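Local coordinates for protein nucleoporin NUP145 (Chaetomium thermophilum, PDB 5HB6) that probably acts as a structural component of the nuclear pore complex, and is captured here as its autoproteolytic domain of the peptidase S59 family, at residues A[111-114]-A[119-122]; A[38-43]-A[131-136]. The protein carries 1 engineered substitution. All blocks are in the same frame, centred on the assembly; numbering follows the deposited sequence. Where two conformers were deposited one is given.

Contact 1 of 2, residues A[111-114]-A[119-122]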
loop_
_atom_site.group_PDB
_atom_site.type_symbol
_atom_site.label_atom_id
_atom_site.label_comp_id
_atom_site.label_asym_id
_atom_site.label_seq_id
_atom_site.Cartn_x
_atom_site.Cartn_y
_atom_site.Cartn_z
ATOM N N ARG A 111 -8.565 -2.683 -18.457
ATOM C CA ARG A 111 -8.012 -1.342 -18.304
ATOM C C ARG A 111 -7.233 -1.209 -16.992
ATOM O O ARG A 111 -6.218 -0.499 -16.938
ATOM C CB ARG A 111 -9.115 -0.293 -18.416
ATOM C CG ARG A 111 -9.729 -0.232 -19.829
ATOM C CD ARG A 111 -8.694 0.088 -20.913
ATOM N NE ARG A 111 -8.230 1.471 -20.866
ATOM C CZ ARG A 111 -7.081 1.909 -21.382
ATOM N NH1 ARG A 111 -6.226 1.073 -21.959
ATOM N NH2 ARG A 111 -6.779 3.202 -21.312
ATOM N N LEU A 112 -7.675 -1.873 -15.918
ATOM C CA LEU A 112 -6.860 -1.886 -14.705
ATOM C C LEU A 112 -5.486 -2.473 -14.985
ATOM O O LEU A 112 -4.483 -2.001 -14.442
ATOM C CB LEU A 112 -7.541 -2.677 -13.599
ATOM C CG LEU A 112 -8.761 -2.032 -12.952
ATOM C CD1 LEU A 112 -9.316 -2.992 -11.902
ATOM C CD2 LEU A 112 -8.455 -0.703 -12.318
ATOM N N LYS A 113 -5.417 -3.502 -15.839
ATOM C CA LYS A 113 -4.131 -4.112 -16.138
ATOM C C LYS A 113 -3.191 -3.131 -16.820
ATOM O O LYS A 113 -1.966 -3.272 -16.713
ATOM C CB LYS A 113 -4.311 -5.385 -16.965
ATOM C CG LYS A 113 -4.968 -6.518 -16.194
ATOM C CD LYS A 113 -5.242 -7.739 -17.065
ATOM C CE LYS A 113 -5.803 -8.884 -16.243
ATOM N NZ LYS A 113 -6.188 -10.032 -17.089
ATOM N N SER A 114 -3.730 -2.127 -17.508
ATOM C CA SER A 114 -2.918 -1.193 -18.273
ATOM C C SER A 114 -2.595 0.109 -17.537
ATOM O O SER A 114 -1.972 0.994 -18.123
ATOM C CB SER A 114 -3.608 -0.929 -19.614
ATOM O OG SER A 114 -3.605 -2.119 -20.383
ATOM N N THR A 119 1.824 -2.943 -11.663
ATOM C CA THR A 119 1.802 -4.310 -12.172
ATOM C C THR A 119 0.584 -4.994 -11.569
ATOM O O THR A 119 0.534 -5.245 -10.363
ATOM C CB THR A 119 3.081 -5.041 -11.790
ATOM O OG1 THR A 119 4.214 -4.360 -12.347
ATOM C CG2 THR A 119 3.051 -6.449 -12.317
ATOM N N PHE A 120 -0.420 -5.254 -12.395
ATOM C CA PHE A 120 -1.677 -5.793 -11.912
ATOM C C PHE A 120 -1.455 -7.096 -11.179
ATOM O O PHE A 120 -0.741 -7.970 -11.663
ATOM C CB PHE A 120 -2.578 -6.036 -13.124
ATOM C CG PHE A 120 -3.925 -6.595 -12.797
ATOM C CD1 PHE A 120 -4.988 -5.750 -12.517
ATOM C CD2 PHE A 120 -4.156 -7.959 -12.847
ATOM C CE1 PHE A 120 -6.229 -6.263 -12.256
ATOM C CE2 PHE A 120 -5.392 -8.473 -12.596
ATOM C CZ PHE A 120 -6.438 -7.629 -12.310
ATOM N N GLU A 121 -2.101 -7.240 -10.033
ATOM C CA GLU A 121 -2.133 -8.485 -9.283
ATOM C C GLU A 121 -3.502 -9.128 -9.337
ATOM O O GLU A 121 -3.630 -10.296 -9.687
ATOM C CB GLU A 121 -1.722 -8.220 -7.834
ATOM C CG GLU A 121 -0.274 -7.759 -7.734
ATOM C CD GLU A 121 0.715 -8.877 -7.496
ATOM O OE1 GLU A 121 0.295 -10.042 -7.354
ATOM O OE2 GLU A 121 1.922 -8.578 -7.466
ATOM N N SER A 122 -4.552 -8.361 -9.072
ATOM C CA SER A 122 -5.885 -8.941 -9.092
ATOM C C SER A 122 -6.941 -7.852 -9.044
ATOM O O SER A 122 -6.687 -6.709 -8.644
ATOM C CB SER A 122 -6.089 -9.865 -7.900
ATOM O OG SER A 122 -5.972 -9.135 -6.696
HETATM O O HOH W 1 -0.106 -4.059 -15.068
#
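Phe120 packs its ring against Lys113 and Leu112, a worked example of helix-on-strand packing: the last turn of helix 102-113 meets strand 119-124, an outermost strand of the antiparallel sheet, across a short loop. Just beyond Phe120 the strand has a classic beta bulge, Glu121 and Ser122 both facing Ala131. The tight part is the ring itself. Lys113 CG rides over one face as a CH-pi contact, 3.7 Å from the Phe120 ring centroid and 17° off the normal, while the extended lysine chain runs on so that CE passes 3.7 Å from Phe120 CE2. Against the opposite face, towards the rim, lies the backbone N of Ser122. With CG anti to the backbone N (chi1 -180°), the ring leans off the strand towards the helix, where Leu112 CB meets Phe120 CE1 obliquely at 4.0 Å. Replacing Phe120 by an alanine is likely to strip the lysine methylenes of the face they lie on and open a gap beside Leu112. The looser side is polar. Lys113 carries its ammonium past the ring to a salt bridge with Glu110, and the two backbones share a water that lies 2.6 Å from Lys113 O and accepts from Phe120 N at 2.9 Å.

Contact 2 of 2, residues A[38-43]-A[131-136]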
loop_
_atom_site.group_PDB
_atom_site.type_symbol
_atom_site.label_atom_id
_atom_site.label_comp_id
_atom_site.label_asym_id
_atom_site.label_seq_id
_atom_site.Cartn_x
_atom_site.Cartn_y
_atom_site.Cartn_z
ATOM N N GLN A 38 1.553 -3.534 1.479
ATOM C CA GLN A 38 2.371 -4.630 1.989
ATOM C C GLN A 38 3.738 -4.511 1.340
ATOM O O GLN A 38 3.873 -4.718 0.134
ATOM C CB GLN A 38 1.766 -5.991 1.647
ATOM C CG GLN A 38 0.439 -6.284 2.316
ATOM C CD GLN A 38 -0.190 -7.582 1.826
ATOM O OE1 GLN A 38 0.191 -8.652 2.277
ATOM N NE2 GLN A 38 -1.127 -7.496 0.877
ATOM N N PHE A 39 4.756 -4.192 2.132
ATOM C CA PHE A 39 6.098 -4.067 1.579
ATOM C C PHE A 39 6.659 -5.453 1.277
ATOM O O PHE A 39 6.566 -6.370 2.108
ATOM C CB PHE A 39 6.975 -3.213 2.498
ATOM C CG PHE A 39 6.430 -1.814 2.650
ATOM C CD1 PHE A 39 6.713 -0.845 1.698
ATOM C CD2 PHE A 39 5.561 -1.490 3.675
ATOM C CE1 PHE A 39 6.181 0.425 1.795
ATOM C CE2 PHE A 39 4.999 -0.229 3.769
ATOM C CZ PHE A 39 5.309 0.734 2.823
ATOM N N LYS A 40 7.233 -5.602 0.095
ATOM C CA LYS A 40 7.560 -6.911 -0.441
ATOM C C LYS A 40 8.953 -7.390 -0.062
ATOM O O LYS A 40 9.237 -8.577 -0.230
ATOM C CB LYS A 40 7.390 -6.906 -1.971
ATOM C CG LYS A 40 5.907 -6.839 -2.384
ATOM C CD LYS A 40 5.687 -6.540 -3.858
ATOM C CE LYS A 40 6.215 -7.626 -4.730
ATOM N NZ LYS A 40 5.889 -7.336 -6.163
ATOM N N VAL A 41 9.786 -6.527 0.503
ATOM C CA VAL A 41 11.150 -6.871 0.895
ATOM C C VAL A 41 11.290 -6.444 2.347
ATOM O O VAL A 41 10.460 -5.671 2.863
ATOM C CB VAL A 41 12.188 -6.150 0.005
ATOM C CG1 VAL A 41 12.086 -6.618 -1.432
ATOM C CG2 VAL A 41 11.996 -4.645 0.083
ATOM N N PRO A 42 12.326 -6.920 3.040
ATOM C CA PRO A 42 12.539 -6.446 4.410
ATOM C C PRO A 42 12.801 -4.954 4.380
ATOM O O PRO A 42 13.462 -4.447 3.468
ATOM C CB PRO A 42 13.779 -7.221 4.881
ATOM C CG PRO A 42 13.862 -8.394 3.987
ATOM C CD PRO A 42 13.344 -7.917 2.646
ATOM N N VAL A 43 12.258 -4.248 5.368
ATOM C CA VAL A 43 12.417 -2.800 5.445
ATOM C C VAL A 43 13.157 -2.413 6.717
ATOM O O VAL A 43 12.979 -3.012 7.782
ATOM C CB VAL A 43 11.072 -2.045 5.342
ATOM C CG1 VAL A 43 10.499 -2.162 3.927
ATOM C CG2 VAL A 43 10.090 -2.536 6.362
ATOM N N ALA A 131 -5.767 -4.933 -6.626
ATOM C CA ALA A 131 -4.445 -5.105 -6.053
ATOM C C ALA A 131 -3.423 -5.044 -7.167
ATOM O O ALA A 131 -3.638 -5.576 -8.260
ATOM C CB ALA A 131 -4.333 -6.410 -5.292
ATOM N N PHE A 132 -2.309 -4.390 -6.872
ATOM C CA PHE A 132 -1.251 -4.224 -7.851
ATOM C C PHE A 132 0.064 -4.004 -7.121
ATOM O O PHE A 132 0.081 -3.544 -5.970
ATOM C CB PHE A 132 -1.548 -3.044 -8.784
ATOM C CG PHE A 132 -1.749 -1.730 -8.060
ATOM C CD1 PHE A 132 -2.991 -1.383 -7.539
ATOM C CD2 PHE A 132 -0.698 -0.852 -7.893
ATOM C CE1 PHE A 132 -3.176 -0.188 -6.877
ATOM C CE2 PHE A 132 -0.891 0.367 -7.214
ATOM C CZ PHE A 132 -2.116 0.674 -6.695
ATOM N N SER A 133 1.163 -4.300 -7.800
ATOM C CA SER A 133 2.480 -4.047 -7.249
ATOM C C SER A 133 3.078 -2.790 -7.873
ATOM O O SER A 133 2.805 -2.428 -9.019
ATOM C CB SER A 133 3.420 -5.229 -7.482
ATOM O OG SER A 133 3.127 -6.319 -6.626
ATOM N N VAL A 134 3.960 -2.167 -7.108
ATOM C CA VAL A 134 4.814 -1.101 -7.597
ATOM C C VAL A 134 6.241 -1.487 -7.234
ATOM O O VAL A 134 6.490 -2.245 -6.291
ATOM C CB VAL A 134 4.422 0.280 -7.016
ATOM C CG1 VAL A 134 2.994 0.616 -7.401
ATOM C CG2 VAL A 134 4.615 0.335 -5.503
ATOM N N GLU A 135 7.186 -0.956 -7.990
ATOM C CA GLU A 135 8.597 -1.212 -7.727
ATOM C C GLU A 135 9.179 -0.281 -6.691
ATOM O O GLU A 135 10.221 -0.593 -6.114
ATOM C CB GLU A 135 9.403 -1.077 -9.020
ATOM C CG GLU A 135 9.033 -2.119 -10.042
ATOM C CD GLU A 135 9.006 -3.516 -9.457
ATOM O OE1 GLU A 135 10.024 -3.937 -8.868
ATOM O OE2 GLU A 135 7.955 -4.192 -9.585
ATOM N N HIS A 136 8.537 0.848 -6.453
ATOM C CA HIS A 136 9.018 1.859 -5.523
ATOM C C HIS A 136 7.983 2.966 -5.558
ATOM O O HIS A 136 6.980 2.838 -6.261
ATOM C CB HIS A 136 10.379 2.404 -5.947
ATOM C CG HIS A 136 10.424 2.821 -7.379
ATOM N ND1 HIS A 136 9.705 3.890 -7.864
ATOM C CD2 HIS A 136 11.053 2.272 -8.443
ATOM C CE1 HIS A 136 9.910 3.999 -9.166
ATOM N NE2 HIS A 136 10.728 3.031 -9.540
HETATM O O HOH W 2 7.055 -4.921 -7.087
#
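Lys40 reaches across to Ser133 with one long side chain and shows how a lysine can stretch past the end of an intervening strand to the next strand but one. The bond from CA to CB already points towards the 131-136 segment, but CB and CG only carry the chain over the distance, Lys40 CA and Ser133 CA being 9.0 Å apart. Carried on by the extended chi2 (168°), Lys40 CD lies 3.8 Å from Ser133 OG. The bend at chi3 (64°) then turns CE and NZ so that the ammonium meets the hydroxyl, CE passing the same oxygen at a similar distance. At the tip, Lys40 NZ donates a hydrogen bond of 3.0 Å to Ser133 OG. That hydroxyl also bonds to Glu121 OE2, so it is gripped between an ammonium and a carboxylate. A water 2.8 Å from Lys40 NZ accepts a second bond and donates in turn to Val134 O and Glu135 OE2. Glu135 is thereby linked to the lysine through solvent, its OE2 lying 5.1 Å from Lys40 NZ. Lys40 was modelled in two conformers, and these bonds describe one of them. In the sheet, strand 85-89 runs between strands 35-39 and 129-134: Gln38 pairs with its Leu86 and Lys40 with Pro84 just before it, so the lysine bridges past the beginning of that strand, while strand 119-124 flanks 129-134 on the far side.

In the fold
From the N terminus the chain lays down strands 4-7, 28-31 and 35-39, the last running into 38-43, the first half of contact 2. It then makes the small two-stranded sheet 58-61 and 64-67, returns through strand 85-89 and enters helix 102-113. Contact 1 closes the short loop from this helix into edge strand 119-124; the chain turns, and strand 129-134 comes back as the second arm of the hairpin, its 131-136 end completing contact 2. The short loop thus lies wholly within the long one, and the two do not cross. The hairpin joins them directly, Thr119 O probably bonding to Ser133 N at 2.8 Å, so helix, edge strand and its neighbour are tied in sequence, and the lysine of 38-43 extends the link to the end of strand 35-39.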